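Local coordinates for protein A52 (Vaccinia virus, PDB 2VVW) that targets host Toll-like receptor signalling complexes, associating with IRAK2 to inhibit NF-kappaB signalling and with TRAF6 to activate p38, at residues A[51-65]-A[98-112]. Sequence-based numbering, arbitrary orientation.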
loop_
_atom_site.group_PDB
_atom_site.type_symbol
_atom_site.label_atom_id
_atom_site.label_comp_id
_atom_site.label_asym_id
_atom_site.label_seq_id
_atom_site.Cartn_x
_atom_site.Cartn_y
_atom_site.Cartn_z
ATOM N N PHE A 51 -4.312 -19.990 -2.978
ATOM C CA PHE A 51 -3.346 -20.489 -1.998
ATOM C C PHE A 51 -3.927 -20.669 -0.593
ATOM O O PHE A 51 -3.313 -21.331 0.244
ATOM C CB PHE A 51 -2.115 -19.574 -1.875
ATOM C CG PHE A 51 -1.257 -19.477 -3.124
ATOM C CD1 PHE A 51 -1.544 -20.178 -4.285
ATOM C CD2 PHE A 51 -0.133 -18.662 -3.109
ATOM C CE1 PHE A 51 -0.730 -20.069 -5.402
ATOM C CE2 PHE A 51 0.702 -18.558 -4.223
ATOM C CZ PHE A 51 0.401 -19.266 -5.370
ATOM N N ASP A 52 -5.094 -20.077 -0.332
ATOM C CA ASP A 52 -5.762 -20.208 0.963
ATOM C C ASP A 52 -6.127 -21.656 1.273
ATOM O O ASP A 52 -6.061 -22.070 2.416
ATOM C CB ASP A 52 -7.030 -19.342 1.017
ATOM C CG ASP A 52 -6.738 -17.837 0.967
ATOM O OD1 ASP A 52 -5.564 -17.401 0.870
ATOM O OD2 ASP A 52 -7.724 -17.090 1.020
ATOM N N ASN A 53 -6.538 -22.407 0.260
ATOM C CA ASN A 53 -6.839 -23.831 0.409
ATOM C C ASN A 53 -5.623 -24.614 0.881
ATOM O O ASN A 53 -5.733 -25.442 1.783
ATOM C CB ASN A 53 -7.317 -24.438 -0.920
ATOM C CG ASN A 53 -8.511 -23.708 -1.513
ATOM O OD1 ASN A 53 -8.541 -23.424 -2.716
ATOM N ND2 ASN A 53 -9.494 -23.391 -0.676
ATOM N N ASP A 54 -4.473 -24.357 0.261
ATOM C CA ASP A 54 -3.214 -25.004 0.638
ATOM C C ASP A 54 -2.875 -24.752 2.109
ATOM O O ASP A 54 -2.460 -25.664 2.829
ATOM C CB ASP A 54 -2.052 -24.503 -0.234
ATOM C CG ASP A 54 -2.284 -24.735 -1.718
ATOM O OD1 ASP A 54 -1.456 -25.416 -2.358
ATOM O OD2 ASP A 54 -3.300 -24.233 -2.244
ATOM N N ALA A 55 -3.048 -23.498 2.524
ATOM C CA ALA A 55 -2.779 -23.055 3.886
ATOM C C ALA A 55 -3.615 -23.806 4.914
ATOM O O ALA A 55 -3.095 -24.248 5.936
ATOM C CB ALA A 55 -3.055 -21.547 4.016
ATOM N N GLU A 56 -4.910 -23.917 4.652
ATOM C CA GLU A 56 -5.820 -24.552 5.587
ATOM C C GLU A 56 -5.517 -26.045 5.705
ATOM O O GLU A 56 -5.578 -26.610 6.792
ATOM C CB GLU A 56 -7.282 -24.322 5.169
ATOM C CG GLU A 56 -8.307 -24.902 6.182
ATOM C CD GLU A 56 -9.761 -24.778 5.721
ATOM O OE1 GLU A 56 -10.038 -23.992 4.786
ATOM O OE2 GLU A 56 -10.627 -25.468 6.302
ATOM N N GLU A 57 -5.183 -26.674 4.583
ATOM C CA GLU A 57 -4.828 -28.083 4.577
ATOM C C GLU A 57 -3.527 -28.311 5.328
ATOM O O GLU A 57 -3.417 -29.263 6.085
ATOM C CB GLU A 57 -4.714 -28.614 3.147
ATOM N N GLN A 58 -2.543 -27.439 5.141
ATOM C CA GLN A 58 -1.235 -27.668 5.740
ATOM C C GLN A 58 -1.129 -27.193 7.184
ATOM O O GLN A 58 -0.492 -27.842 8.001
ATOM C CB GLN A 58 -0.136 -27.020 4.896
ATOM C CG GLN A 58 1.276 -27.227 5.490
ATOM C CD GLN A 58 2.399 -27.056 4.476
ATOM O OE1 GLN A 58 2.163 -26.842 3.287
ATOM N NE2 GLN A 58 3.639 -27.140 4.954
ATOM N N PHE A 59 -1.735 -26.049 7.498
ATOM C CA PHE A 59 -1.524 -25.382 8.787
ATOM C C PHE A 59 -2.751 -25.348 9.697
ATOM O O PHE A 59 -2.622 -25.048 10.881
ATOM C CB PHE A 59 -1.022 -23.957 8.557
ATOM C CG PHE A 59 0.299 -23.895 7.845
ATOM C CD1 PHE A 59 1.432 -24.426 8.429
ATOM C CD2 PHE A 59 0.406 -23.311 6.588
ATOM C CE1 PHE A 59 2.664 -24.365 7.776
ATOM C CE2 PHE A 59 1.623 -23.248 5.937
ATOM C CZ PHE A 59 2.753 -23.774 6.532
ATOM N N GLY A 60 -3.928 -25.626 9.141
ATOM C CA GLY A 60 -5.147 -25.664 9.918
ATOM C C GLY A 60 -6.012 -24.456 9.643
ATOM O O GLY A 60 -5.669 -23.612 8.822
ATOM N N THR A 61 -7.142 -24.385 10.335
ATOM C CA THR A 61 -8.144 -23.381 10.055
ATOM C C THR A 61 -7.728 -22.068 10.658
ATOM O O THR A 61 -6.958 -22.023 11.623
ATOM C CB THR A 61 -9.494 -23.733 10.671
ATOM O OG1 THR A 61 -9.341 -23.777 12.097
ATOM C CG2 THR A 61 -10.005 -25.062 10.148
ATOM N N ILE A 62 -8.268 -20.990 10.120
ATOM C CA ILE A 62 -7.944 -19.678 10.646
ATOM C C ILE A 62 -8.471 -19.525 12.076
ATOM O O ILE A 62 -7.858 -18.834 12.881
ATOM C CB ILE A 62 -8.451 -18.560 9.725
ATOM C CG1 ILE A 62 -7.881 -17.195 10.154
ATOM C CG2 ILE A 62 -10.005 -18.562 9.664
ATOM C CD1 ILE A 62 -6.328 -17.106 10.222
ATOM N N GLU A 63 -9.577 -20.189 12.409
ATOM C CA GLU A 63 -10.120 -20.098 13.777
ATOM C C GLU A 63 -9.173 -20.727 14.807
ATOM O O GLU A 63 -9.012 -20.206 15.911
ATOM C CB GLU A 63 -11.509 -20.711 13.872
ATOM C CG GLU A 63 -12.559 -19.993 13.034
ATOM C CD GLU A 63 -12.574 -20.408 11.574
ATOM O OE1 GLU A 63 -11.830 -21.336 11.190
ATOM O OE2 GLU A 63 -13.340 -19.803 10.802
ATOM N N GLU A 64 -8.532 -21.838 14.435
ATOM C CA GLU A 64 -7.536 -22.455 15.297
ATOM C C GLU A 64 -6.323 -21.551 15.499
ATOM O O GLU A 64 -5.833 -21.408 16.621
ATOM C CB GLU A 64 -7.077 -23.805 14.738
ATOM C CG GLU A 64 -5.716 -24.228 15.297
ATOM C CD GLU A 64 -5.405 -25.699 15.111
ATOM O OE1 GLU A 64 -5.926 -26.323 14.149
ATOM O OE2 GLU A 64 -4.625 -26.223 15.949
ATOM N N LEU A 65 -5.836 -20.967 14.403
ATOM C CA LEU A 65 -4.645 -20.120 14.442
ATOM C C LEU A 65 -4.906 -18.817 15.185
ATOM O O LEU A 65 -4.096 -18.380 15.994
ATOM C CB LEU A 65 -4.171 -19.810 13.019
ATOM C CG LEU A 65 -3.641 -21.004 12.222
ATOM C CD1 LEU A 65 -3.747 -20.721 10.715
ATOM C CD2 LEU A 65 -2.201 -21.305 12.634
ATOM N N ASP A 98 5.248 -25.757 0.257
ATOM C CA ASP A 98 5.288 -25.186 1.613
ATOM C C ASP A 98 5.214 -23.656 1.561
ATOM O O ASP A 98 4.477 -23.022 2.323
ATOM C CB ASP A 98 6.564 -25.605 2.351
ATOM C CG ASP A 98 6.633 -27.094 2.601
ATOM O OD1 ASP A 98 5.609 -27.678 3.027
ATOM O OD2 ASP A 98 7.718 -27.669 2.384
ATOM N N CYS A 99 5.985 -23.057 0.661
ATOM C CA CYS A 99 5.964 -21.616 0.504
ATOM C C CYS A 99 4.615 -21.101 -0.024
ATOM O O CYS A 99 4.168 -20.047 0.377
ATOM C CB CYS A 99 7.070 -21.172 -0.419
ATOM S SG CYS A 99 8.704 -21.621 0.131
ATOM N N ILE A 100 3.992 -21.822 -0.945
ATOM C CA ILE A 100 2.652 -21.473 -1.409
ATOM C C ILE A 100 1.647 -21.502 -0.243
ATOM O O ILE A 100 0.852 -20.577 -0.062
ATOM C CB ILE A 100 2.204 -22.419 -2.540
ATOM C CG1 ILE A 100 2.987 -22.092 -3.828
ATOM C CG2 ILE A 100 0.699 -22.336 -2.756
ATOM C CD1 ILE A 100 2.869 -23.141 -4.951
ATOM N N SER A 101 1.673 -22.563 0.555
ATOM C CA SER A 101 0.752 -22.665 1.706
ATOM C C SER A 101 0.988 -21.506 2.675
ATOM O O SER A 101 0.062 -20.949 3.260
ATOM C CB SER A 101 0.939 -23.983 2.464
ATOM O OG SER A 101 0.568 -25.116 1.697
ATOM N N MET A 102 2.250 -21.156 2.851
ATOM C CA MET A 102 2.616 -20.081 3.744
ATOM C C MET A 102 2.082 -18.733 3.253
ATOM O O MET A 102 1.651 -17.910 4.062
ATOM C CB MET A 102 4.124 -20.075 3.917
ATOM C CG MET A 102 4.608 -19.081 4.905
ATOM S SD MET A 102 5.072 -17.583 4.029
ATOM C CE MET A 102 5.323 -16.502 5.452
ATOM N N ILE A 103 2.066 -18.516 1.937
ATOM C CA ILE A 103 1.500 -17.288 1.385
ATOM C C ILE A 103 0.004 -17.262 1.693
ATOM O O ILE A 103 -0.530 -16.248 2.141
ATOM C CB ILE A 103 1.753 -17.164 -0.132
ATOM C CG1 ILE A 103 3.209 -16.777 -0.410
ATOM C CG2 ILE A 103 0.848 -16.123 -0.766
ATOM C CD1 ILE A 103 3.636 -17.028 -1.882
ATOM N N GLY A 104 -0.659 -18.388 1.506
ATOM C CA GLY A 104 -2.077 -18.483 1.847
ATOM C C GLY A 104 -2.367 -18.254 3.321
ATOM O O GLY A 104 -3.413 -17.722 3.669
ATOM N N LEU A 105 -1.436 -18.673 4.179
ATOM C CA LEU A 105 -1.554 -18.506 5.624
ATOM C C LEU A 105 -1.477 -17.025 5.983
ATOM O O LEU A 105 -2.291 -16.527 6.744
ATOM C CB LEU A 105 -0.436 -19.277 6.331
ATOM C CG LEU A 105 -0.318 -19.147 7.855
ATOM C CD1 LEU A 105 -1.396 -19.966 8.545
ATOM C CD2 LEU A 105 1.083 -19.564 8.311
ATOM N N CYS A 106 -0.484 -16.334 5.435
ATOM C CA CYS A 106 -0.350 -14.882 5.599
ATOM C C CYS A 106 -1.644 -14.175 5.228
ATOM O O CYS A 106 -2.109 -13.286 5.944
ATOM C CB CYS A 106 0.791 -14.366 4.719
ATOM S SG CYS A 106 2.375 -14.852 5.364
ATOM N N ALA A 107 -2.206 -14.583 4.097
ATOM C CA ALA A 107 -3.454 -14.020 3.572
ATOM C C ALA A 107 -4.622 -14.193 4.521
ATOM O O ALA A 107 -5.438 -13.263 4.724
ATOM C CB ALA A 107 -3.787 -14.666 2.256
ATOM N N CYS A 108 -4.762 -15.400 5.049
ATOM C CA CYS A 108 -5.845 -15.686 5.990
ATOM C C CYS A 108 -5.634 -14.921 7.305
ATOM O O CYS A 108 -6.582 -14.493 7.924
ATOM C CB CYS A 108 -5.963 -17.193 6.236
ATOM S SG CYS A 108 -6.556 -18.120 4.777
ATOM N N VAL A 109 -4.385 -14.749 7.716
ATOM C CA VAL A 109 -4.061 -13.978 8.921
ATOM C C VAL A 109 -4.340 -12.483 8.713
ATOM O O VAL A 109 -4.934 -11.830 9.574
ATOM C CB VAL A 109 -2.584 -14.216 9.364
ATOM C CG1 VAL A 109 -2.155 -13.236 10.453
ATOM C CG2 VAL A 109 -2.405 -15.676 9.828
ATOM N N VAL A 110 -3.942 -11.942 7.562
ATOM C CA VAL A 110 -4.185 -10.532 7.291
ATOM C C VAL A 110 -5.694 -10.219 7.320
ATOM O O VAL A 110 -6.079 -9.133 7.720
ATOM C CB VAL A 110 -3.490 -10.048 5.966
ATOM C CG1 VAL A 110 -4.392 -10.228 4.733
ATOM C CG2 VAL A 110 -3.055 -8.604 6.096
ATOM N N ASP A 111 -6.547 -11.180 6.965
ATOM C CA ASP A 111 -7.991 -10.955 7.063
ATOM C C ASP A 111 -8.421 -10.684 8.486
ATOM O O ASP A 111 -9.301 -9.866 8.718
ATOM C CB ASP A 111 -8.818 -12.155 6.599
ATOM C CG ASP A 111 -8.643 -12.488 5.143
ATOM O OD1 ASP A 111 -8.231 -11.630 4.344
ATOM O OD2 ASP A 111 -8.948 -13.646 4.803
ATOM N N VAL A 112 -7.862 -11.446 9.426
ATOM C CA VAL A 112 -8.231 -11.317 10.830
ATOM C C VAL A 112 -7.872 -9.915 11.299
ATOM O O VAL A 112 -8.654 -9.252 11.966
ATOM C CB VAL A 112 -7.538 -12.405 11.724
ATOM C CG1 VAL A 112 -7.776 -12.154 13.214
ATOM C CG2 VAL A 112 -8.028 -13.803 11.347
#
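Small residues let two helices of this Bcl-2-like bundle meet closely: where helix 51-59 lies across segment 98-112 of helix 96-115, Ala55 sits on Gly104 and Ser101. The segment axes approach to 6.8 Å and cross at -98°, close to a right angle. Ala55 CB rests 3.3 Å from Leu105 N, directly on the backbone, and the bare CA of Gly104 makes a CA-H...O contact of 3.5 Å with Phe51 O. Ser101 completes the crossing as a knob in the hole formed by Asp54, Ala55, Gln58 and Phe59.

At the N-terminal end of helix 51-59, Ile100 CG2 sits over the centre of one face of the Phe51 ring, a CH-pi contact 3.5 Å from its centroid, while Ile103 CG2 meets the ring's edge. Toward its C-terminal end the bonding is polar. Gln58, extended from its first torsion onward (chi1 180°), reaches obliquely toward the first turn of segment 98-112, and its NE2 donates to Asp98 OD1 (2.8 Å). OD1 is met on its anti side, the donor 29° out of the carboxylate plane. Gln58 OE1 lies 2.8 Å from Ser101 OG, whose proton may instead serve Tyr97 O.

Beyond the turn at Gly60, Thr61 caps the next helix, where Ile62 and Val112 pass pointing broadly opposite ways, Ile62 CG1 3.6 Å from Val112 CG2. Leu65 CD1 presses tightly on Leu105 CD1, which also touches Phe59 CB. Around this crossing, helix 76-90 packs against Phe59, Leu65 and Leu105, helix 123-132 meets Met102 and Ile103, and helix 21-35 contributes Arg32, which forms salt bridges with both Asp52 and Asp111.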